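Glutathione S-transferase (Sphingobium chungbukense, PDB 6M1T) binds glutathione as a beta-class glutathione S-transferase and probably transfers it to other compounds, a reaction linked to detoxification. Local coordinates at residues S149-S152 with V153-Y157; I95-L98 with S99-G102. All coordinates share one frame; numbering follows the deposited sequence.

Both interactions are local, each within one continuous run of chain, and both are mostly buried, their centres 11 Å apart. Interaction 1 starts a helix: at 149-152 a loop enters helix 153-162, where Ser152 OG caps Ala154 N and Asp155 returns a bond to Ser152 N, a capping box. Interaction 2 lies within helix 89-108, where four backbone bonds join 95-98 to 99-102 and the side chains of 95-101 turn outward to other helices and to the second subunit. The two meet mainly at Tyr157, whose ring packs on Leu101 and whose OH lies 3.3 Å from Gly102 CA. Tyr157 also touches glutathione. Interaction 1 stays within its own subunit, whereas Ser96 OG of interaction 2 bonds to Thr64 O of the second subunit.

Interaction 1 (S149-S152 with V153-Y157); sequences SEFS and VADIY
Ser152 OG stands between its backbone N and carbonyl carbon (chi1 84°), a rotation that carries OG forward to accept from Ala154 N at 3.0 Å. Asp155 answers from the first turn: with CG beside its own backbone N (chi1 -62°), OD2 swings back and takes the N-H of Ser152 on its anti lone pair, also at 3.0 Å. This reciprocal pair is a capping box, with Ser152 as N-cap. A water 2.7 Å from both Ser152 OG and Asp155 OD2 joins the two side chains, and Ile156 N closes the first helical turn on Ser152 O at 3.1 Å. Beside these polar bonds lies the Phe151 ring, CE1 3.6 Å from Asp155 CB and CZ 3.5 Å from Ile156 CG1; its plane is only 8° from that of the carboxylate, but the two side chains cross obliquely and do not stack. Asp155 OD1 is held separately by Tyr181 OH and Tyr146 N, which should keep the carboxylate from turning. Around this helix start, Ile156 packs on helix 12-21, Val153 on helix 66-75, and Ser152 and Ala154 on Leu94 of helix 89-108.

Interaction 2 (I95-L98 with S99-G102); sequences ISRL and SFLG
Arg97 and Phe100, three residues apart on one helix, meet through flat groups. Arg97 NH2 lies over one face of the Phe100 ring, 3.7 Å from Phe100 CG, with the guanidinium and ring planes 18° apart, while Phe100 CB sits over one face of the guanidinium, toward its rim. Bends at chi2 and chi3 (-46° and 81°) fold the arginine chain back to reach this position. The Phe100 ring also meets that of His132 at a steep angle.

One side-chain hydrogen bond lies at the guanidinium edge: Arg97 NH1 donates to Ser96 OG at 3.1 Å, nearly in the guanidinium plane. This bond should restrain the group's rotation, while Phe100 CB packs against one face. Shortening Arg97 to an alanine would remove the NH1 donor to Ser96 OG and would probably leave the Phe100 ring without the NH2 that lies over its face. Towards the second subunit, Ser96 OG is bonded to Thr64 O and Phe100 packs on Glu65; a bond from Ser99 OG to Glu65 OE2 of that subunit is less certain, because the serine has two positions.

Backbone bonds run in the i to i+4 pattern of an alpha-helix, here the middle of helix 89-108 of the all-helical part of the glutathione S-transferase fold. Ser99 N reaches Ile95 O at 2.8 Å and Phe100 N reaches Ser96 O at 2.9 Å, followed by Leu101 N to Arg97 O and Gly102 N to Leu98 O, both 3.0 Å. Leu101 CG also makes a tight carbon-oxygen contact with Arg97 O at 3.2 Å.

Apolar packing joins this helix to two others. Leu101 packs on Tyr157, Leu158 and Met161 of helix 153-162. Leu98 packs on Pro67 and Leu71 of helix 66-75 and also touches Tyr157, and Ile95 likewise packs on Leu71.

Interaction 1 (S149-S152 with V153-Y157)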
ATOM      1  N   SER A 149      19.948   4.664  -2.965  1.00 50.50           N
ATOM      2  CA  SER A 149      21.420   4.510  -2.863  1.00 50.74           C
ATOM      3  C   SER A 149      21.825   3.625  -1.671  1.00 49.91           C
ATOM      4  O   SER A 149      22.899   3.000  -1.751  1.00 50.26           O
ATOM      5  CB  SER A 149      22.060   5.869  -2.793  1.00 54.37           C
ATOM      6  OG  SER A 149      23.344   5.839  -3.384  1.00 57.54           O
ATOM      7  N   GLU A 150      21.027   3.554  -0.597  1.00 40.28           N
ATOM      8  CA  GLU A 150      21.516   2.942   0.662  1.00 40.04           C
ATOM      9  C   GLU A 150      20.412   2.183   1.402  1.00 34.75           C
ATOM     10  O   GLU A 150      19.240   2.217   0.970  1.00 32.62           O
ATOM     11  CB  GLU A 150      22.114   4.017   1.561  1.00 44.84           C
ATOM     12  CG  GLU A 150      21.237   5.238   1.731  1.00 45.23           C
ATOM     13  CD  GLU A 150      21.900   6.208   2.690  1.00 47.03           C
ATOM     14  OE1 GLU A 150      21.689   7.409   2.542  1.00 54.92           O
ATOM     15  OE2 GLU A 150      22.644   5.742   3.577  1.00 38.15           O
ATOM     16  N   PHE A 151      20.811   1.498   2.472  1.00 30.67           N
ATOM     17  CA  PHE A 151      19.938   0.611   3.268  1.00 24.53           C
ATOM     18  C   PHE A 151      18.745   1.416   3.776  1.00 22.43           C
ATOM     19  O   PHE A 151      18.911   2.536   4.354  1.00 22.19           O
ATOM     20  CB  PHE A 151      20.728  -0.058   4.381  1.00 26.20           C
ATOM     21  CG  PHE A 151      19.915  -1.080   5.117  1.00 22.64           C
ATOM     22  CD1 PHE A 151      19.570  -2.274   4.505  1.00 22.70           C
ATOM     23  CD2 PHE A 151      19.540  -0.873   6.430  1.00 21.35           C
ATOM     24  CE1 PHE A 151      18.839  -3.237   5.187  1.00 23.50           C
ATOM     25  CE2 PHE A 151      18.780  -1.829   7.101  1.00 21.32           C
ATOM     26  CZ  PHE A 151      18.431  -3.004   6.481  1.00 22.37           C
ATOM     27  N   SER A 152      17.539   0.885   3.540  1.00 20.27           N
ATOM     28  CA  SER A 152      16.285   1.627   3.795  1.00 18.25           C
ATOM     29  C   SER A 152      15.208   0.734   4.427  1.00 15.74           C
ATOM     30  O   SER A 152      15.297  -0.493   4.369  1.00 13.76           O
ATOM     31  CB  SER A 152      15.766   2.244   2.538  1.00 19.35           C
ATOM     32  OG  SER A 152      15.017   1.309   1.801  1.00 17.52           O
ATOM     33  N   VAL A 153      14.162   1.370   4.937  1.00 17.25           N
ATOM     34  CA  VAL A 153      12.987   0.612   5.458  1.00 15.04           C
ATOM     35  C   VAL A 153      12.398  -0.274   4.352  1.00 15.48           C
ATOM     36  O   VAL A 153      11.786  -1.295   4.682  1.00 14.05           O
ATOM     37  CB  VAL A 153      11.944   1.541   6.084  1.00 14.70           C
ATOM     38  CG1 VAL A 153      12.465   2.043   7.416  1.00 15.67           C
ATOM     39  CG2 VAL A 153      11.545   2.703   5.164  1.00 15.16           C
ATOM     40  N   ALA A 154      12.616   0.036   3.073  1.00 14.81           N
ATOM     41  CA  ALA A 154      12.083  -0.802   1.977  1.00 16.06           C
ATOM     42  C   ALA A 154      12.858  -2.108   1.954  1.00 15.56           C
ATOM     43  O   ALA A 154      12.237  -3.146   1.717  1.00 14.63           O
ATOM     44  CB  ALA A 154      12.137  -0.079   0.647  1.00 16.32           C
ATOM     45  N   ASP A 155      14.178  -2.081   2.175  1.00 16.49           N
ATOM     46  CA  ASP A 155      14.975  -3.339   2.267  1.00 14.15           C
ATOM     47  C   ASP A 155      14.487  -4.122   3.508  1.00 12.32           C
ATOM     48  O   ASP A 155      14.389  -5.339   3.480  1.00 11.51           O
ATOM     49  CB  ASP A 155      16.481  -3.060   2.413  1.00 16.08           C
ATOM     50  CG  ASP A 155      17.096  -2.307   1.233  1.00 16.03           C
ATOM     51  OD1 ASP A 155      17.082  -2.848   0.140  1.00 19.36           O
ATOM     52  OD2 ASP A 155      17.519  -1.176   1.417  1.00 18.32           O
ATOM     53  N   ILE A 156      14.277  -3.436   4.619  1.00 12.28           N
ATOM     54  CA  ILE A 156      13.835  -4.132   5.860  1.00 12.37           C
ATOM     55  C   ILE A 156      12.511  -4.858   5.568  1.00 12.04           C
ATOM     56  O   ILE A 156      12.348  -6.008   5.902  1.00 12.64           O
ATOM     57  CB  ILE A 156      13.703  -3.158   7.031  1.00 13.40           C
ATOM     58  CG1 ILE A 156      15.057  -2.549   7.450  1.00 11.83           C
ATOM     59  CG2 ILE A 156      13.037  -3.939   8.172  1.00 12.12           C
ATOM     60  CD1 ILE A 156      14.917  -1.439   8.498  1.00 12.20           C
ATOM     61  N   TYR A 157      11.576  -4.170   4.955  1.00 12.91           N
ATOM     62  CA  TYR A 157      10.217  -4.708   4.680  1.00 11.69           C
ATOM     63  C   TYR A 157      10.290  -5.895   3.709  1.00 10.89           C
ATOM     64  O   TYR A 157       9.731  -6.966   3.998  1.00 10.15           O
ATOM     65  CB  TYR A 157       9.409  -3.558   4.129  1.00 12.63           C
ATOM     66  CG  TYR A 157       7.914  -3.714   4.126  1.00 13.32           C
ATOM     67  CD1 TYR A 157       7.235  -4.580   4.971  1.00 15.07           C
ATOM     68  CD2 TYR A 157       7.181  -2.852   3.331  1.00 15.39           C
ATOM     69  CE1 TYR A 157       5.842  -4.645   4.951  1.00 17.00           C
ATOM     70  CE2 TYR A 157       5.800  -2.877   3.325  1.00 14.56           C
ATOM     71  CZ  TYR A 157       5.129  -3.762   4.143  1.00 17.27           C
ATOM     72  OH  TYR A 157       3.757  -3.790   4.064  1.00 17.62           O
TER
HETATM   73  O   HOH W   1      16.627   0.753  -0.285  1.00 26.99           O

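Interaction 2 (I95-L98 with S99-G102)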
ATOM      1  N   ILE A  95       8.320   5.406  -1.145  1.00 15.34           N
ATOM      2  CA  ILE A  95       6.874   5.207  -0.844  1.00 17.97           C
ATOM      3  C   ILE A  95       6.270   4.221  -1.864  1.00 15.51           C
ATOM      4  O   ILE A  95       5.399   3.346  -1.482  1.00 13.17           O
ATOM      5  CB  ILE A  95       6.187   6.572  -0.805  1.00 19.06           C
ATOM      6  CG1 ILE A  95       6.748   7.436   0.326  1.00 20.38           C
ATOM      7  CG2 ILE A  95       4.674   6.438  -0.695  1.00 19.02           C
ATOM      8  CD1 ILE A  95       6.269   8.870   0.276  1.00 22.94           C
ATOM      9  N   SER A  96       6.685   4.328  -3.122  1.00 13.89           N
ATOM     10  CA  SER A  96       6.297   3.423  -4.235  1.00 14.47           C
ATOM     11  C   SER A  96       6.662   1.994  -3.857  1.00 15.06           C
ATOM     12  O   SER A  96       5.783   1.073  -3.899  1.00 12.64           O
ATOM     13  CB  SER A  96       6.956   3.835  -5.549  1.00 14.76           C
ATOM     14  OG  SER A  96       6.575   2.980  -6.608  1.00 14.95           O
ATOM     15  N   ARG A  97       7.914   1.787  -3.450  1.00 13.70           N
ATOM     16  CA  ARG A  97       8.351   0.424  -3.095  1.00 15.49           C
ATOM     17  C   ARG A  97       7.541  -0.052  -1.870  1.00 12.01           C
ATOM     18  O   ARG A  97       7.192  -1.239  -1.847  1.00 12.74           O
ATOM     19  CB  ARG A  97       9.878   0.349  -2.929  1.00 17.51           C
ATOM     20  CG  ARG A  97      10.692   0.352  -4.230  1.00 21.34           C
ATOM     21  CD  ARG A  97      10.229  -0.569  -5.362  1.00 24.39           C
ATOM     22  NE  ARG A  97       9.120   0.040  -6.105  1.00 28.78           N
ATOM     23  CZ  ARG A  97       8.225  -0.588  -6.889  1.00 29.80           C
ATOM     24  NH1 ARG A  97       7.278   0.131  -7.445  1.00 29.07           N
ATOM     25  NH2 ARG A  97       8.270  -1.887  -7.144  1.00 30.98           N
ATOM     26  N   LEU A  98       7.305   0.797  -0.868  1.00 13.01           N
ATOM     27  CA  LEU A  98       6.552   0.337   0.339  1.00 12.12           C
ATOM     28  C   LEU A  98       5.117  -0.028  -0.066  1.00 13.45           C
ATOM     29  O   LEU A  98       4.594  -1.043   0.490  1.00 10.20           O
ATOM     30  CB  LEU A  98       6.594   1.398   1.437  1.00 13.56           C
ATOM     31  CG  LEU A  98       8.001   1.756   1.965  1.00 13.47           C
ATOM     32  CD1 LEU A  98       7.887   2.873   2.968  1.00 13.92           C
ATOM     33  CD2 LEU A  98       8.698   0.519   2.560  1.00 13.92           C
ATOM     34  N   SER A  99       4.493   0.744  -0.971  1.00 12.89           N
ATOM     35  CA  SER A  99       3.092   0.496  -1.437  1.00 13.89           C
ATOM     36  C   SER A  99       3.074  -0.811  -2.234  1.00 11.71           C
ATOM     37  O   SER A  99       2.152  -1.628  -2.034  1.00  9.31           O
ATOM     38  CB  SER A  99       2.433   1.695  -2.193  1.00 16.65           C
ATOM     39  OG  SER A  99       1.368   0.951  -2.804  0.50 23.79           O
ATOM     40  N   PHE A 100       4.090  -1.083  -3.062  1.00 10.29           N
ATOM     41  CA  PHE A 100       4.149  -2.341  -3.821  1.00 11.33           C
ATOM     42  C   PHE A 100       4.270  -3.539  -2.856  1.00 11.48           C
ATOM     43  O   PHE A 100       3.589  -4.589  -3.044  1.00 11.81           O
ATOM     44  CB  PHE A 100       5.326  -2.353  -4.796  1.00 11.48           C
ATOM     45  CG  PHE A 100       5.526  -3.694  -5.403  1.00 13.29           C
ATOM     46  CD1 PHE A 100       4.812  -4.091  -6.520  1.00 13.85           C
ATOM     47  CD2 PHE A 100       6.476  -4.551  -4.875  1.00 14.33           C
ATOM     48  CE1 PHE A 100       5.021  -5.341  -7.095  1.00 15.74           C
ATOM     49  CE2 PHE A 100       6.669  -5.804  -5.433  1.00 14.01           C
ATOM     50  CZ  PHE A 100       5.961  -6.196  -6.552  1.00 15.70           C
ATOM     51  N   LEU A 101       5.132  -3.425  -1.843  1.00 10.81           N
ATOM     52  CA  LEU A 101       5.338  -4.547  -0.900  1.00 10.94           C
ATOM     53  C   LEU A 101       4.031  -4.839  -0.115  1.00 10.61           C
ATOM     54  O   LEU A 101       3.695  -5.999  -0.000  1.00  9.22           O
ATOM     55  CB  LEU A 101       6.489  -4.179   0.030  1.00 12.33           C
ATOM     56  CG  LEU A 101       7.860  -4.153  -0.659  1.00 14.34           C
ATOM     57  CD1 LEU A 101       8.931  -3.674   0.313  1.00 16.23           C
ATOM     58  CD2 LEU A 101       8.193  -5.505  -1.192  1.00 15.53           C
ATOM     59  N   GLY A 102       3.365  -3.811   0.382  1.00 10.34           N
ATOM     60  CA  GLY A 102       2.132  -3.934   1.199  1.00 11.78           C
ATOM     61  C   GLY A 102       0.908  -4.343   0.388  1.00 11.82           C
ATOM     62  O   GLY A 102       0.118  -5.168   0.873  1.00 11.84           O
TER